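Local coordinates for oxidized polyvinyl alcohol hydrolase (Sphingopyxis, PDB 3WLA), which hydrolyses beta-diketones such as 4,6-nonanedione and cleaves oxidized polyvinyl alcohol in the second step of polyvinyl alcohol degradation, at residues 18-23 and 37-42. Residues are numbered along the deposited sequence; the frame is centred on the assembly and turned at random.
Sequences PKAGLN and VVPPKD
Lys19 meets Val37 through its backbone: the carbonyl O lies 3.4 Å from Val37 CB and also brushes both methyls of that valine. The Lys19 side chain starts away from the partner segment and is exposed, as suits a charged residue. Next, Ala20 lays its single methyl near the Pro39 ring, CB to CD 4.4 Å, a loose apolar touch where one segment enters the sheet and the other leaves it. Gly21 carries the register. Its N donates to Val37 O at 2.8 Å, in the carbonyl plane and on a lone pair, and Val37 N returns a bond to Gly21 O at 2.9 Å, nearly straight at 168°. The two make an antiparallel hydrogen-bonded pair, closing the open end of the beta hairpin 21-28/31-38, whose first strand is the outermost on this side of the mixed sheet of the alpha/beta-hydrolase fold; strand 81-85 flanks the second. Only glycine sits easily with phi positive at 86°, since a beta carbon would collide with the carbonyl O of Ala20. Asn23 comes back toward the partner strand. With CG beside the backbone N (chi1 -69°), the Asn23 amide swings back over the bend and bridges it at Lys19: OD1 accepts from Lys19 N at 3.0 Å, while ND2 gives a hydrogen to Lys19 O, which lies almost in the plane of the Asn23 amide, at 2.9 Å. An amide suits this place, since it offers an acceptor and a donor together, and the paired bonds fix its rotation. A weak third bond runs from ND2 to Gly21 O. The same ND2 packs against Val37 CG2 at 3.7 Å, while the branched Val37, a natural strand residue, is further buried by Met81 and by Val145 of helix 133-145.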
# COMPACT_ATOMS: atom_id res chain seq x y z
N PRO A 18 8.22 9.67 19.96
CA PRO A 18 7.01 8.90 19.71
C PRO A 18 6.30 8.45 20.95
O PRO A 18 6.93 8.22 21.96
CB PRO A 18 7.55 7.72 18.91
CG PRO A 18 8.80 7.41 19.61
CD PRO A 18 9.41 8.82 19.83
N LYS A 19 4.98 8.31 20.87
CA LYS A 19 4.22 7.81 22.00
C LYS A 19 3.06 6.98 21.48
O LYS A 19 2.79 6.97 20.27
CB LYS A 19 3.68 8.95 22.86
CG LYS A 19 2.77 9.87 22.15
CD LYS A 19 2.57 11.12 22.99
CE LYS A 19 1.34 11.88 22.57
NZ LYS A 19 1.00 12.96 23.55
N ALA A 20 2.40 6.29 22.39
CA ALA A 20 1.25 5.48 22.06
C ALA A 20 0.12 6.40 21.67
O ALA A 20 -0.03 7.50 22.21
CB ALA A 20 0.84 4.63 23.26
N GLY A 21 -0.69 5.95 20.72
CA GLY A 21 -1.82 6.77 20.30
C GLY A 21 -1.49 7.78 19.21
O GLY A 21 -0.60 7.57 18.36
N LEU A 22 -2.21 8.89 19.20
CA LEU A 22 -1.99 9.91 18.19
C LEU A 22 -0.72 10.69 18.41
O LEU A 22 -0.45 11.17 19.55
CB LEU A 22 -3.15 10.92 18.12
CG LEU A 22 -2.92 12.05 17.10
CD1 LEU A 22 -2.75 11.41 15.67
CD2 LEU A 22 -4.11 13.01 17.10
N ASN A 23 0.05 10.81 17.33
CA ASN A 23 1.27 11.60 17.29
C ASN A 23 1.06 12.69 16.21
O ASN A 23 0.64 12.36 15.07
CB ASN A 23 2.46 10.75 16.88
CG ASN A 23 2.85 9.73 17.93
OD1 ASN A 23 3.95 9.81 18.50
ND2 ASN A 23 1.96 8.78 18.18
N VAL A 37 -0.06 5.25 16.78
CA VAL A 37 0.75 4.10 17.20
C VAL A 37 -0.07 3.19 18.12
O VAL A 37 -0.66 3.66 19.10
CB VAL A 37 2.03 4.58 17.95
CG1 VAL A 37 2.84 3.36 18.51
CG2 VAL A 37 2.92 5.37 16.98
N VAL A 38 -0.16 1.91 17.77
CA VAL A 38 -0.91 0.91 18.60
C VAL A 38 0.09 -0.20 18.85
O VAL A 38 0.22 -1.12 18.06
CB VAL A 38 -2.14 0.33 17.85
CG1 VAL A 38 -3.01 -0.49 18.83
CG2 VAL A 38 -2.99 1.46 17.26
N PRO A 39 0.85 -0.12 19.96
CA PRO A 39 1.84 -1.17 20.22
C PRO A 39 1.26 -2.50 20.65
O PRO A 39 0.15 -2.58 21.13
CB PRO A 39 2.73 -0.56 21.29
CG PRO A 39 1.75 0.15 22.15
CD PRO A 39 0.77 0.82 21.10
N PRO A 40 2.00 -3.60 20.44
CA PRO A 40 1.52 -4.94 20.84
C PRO A 40 1.73 -5.03 22.37
O PRO A 40 2.50 -4.22 22.93
CB PRO A 40 2.47 -5.85 20.08
CG PRO A 40 3.75 -5.07 20.11
CD PRO A 40 3.33 -3.66 19.81
N LYS A 41 1.06 -5.95 23.07
CA LYS A 41 1.30 -6.05 24.52
C LYS A 41 2.75 -6.46 24.87
O LYS A 41 3.28 -6.01 25.88
CB LYS A 41 0.29 -6.99 25.21
CG LYS A 41 0.12 -8.41 24.64
CD LYS A 41 -0.92 -9.23 25.50
CE LYS A 41 -1.65 -10.36 24.69
NZ LYS A 41 -2.78 -9.87 23.79
N ASP A 42 3.41 -7.27 24.04
CA ASP A 42 4.81 -7.67 24.29
C ASP A 42 5.61 -7.63 22.97
O ASP A 42 5.13 -8.16 21.97
CB ASP A 42 4.88 -9.09 24.88
CG ASP A 42 4.04 -9.24 26.14
OD1 ASP A 42 4.49 -8.74 27.21
OD2 ASP A 42 2.93 -9.81 26.05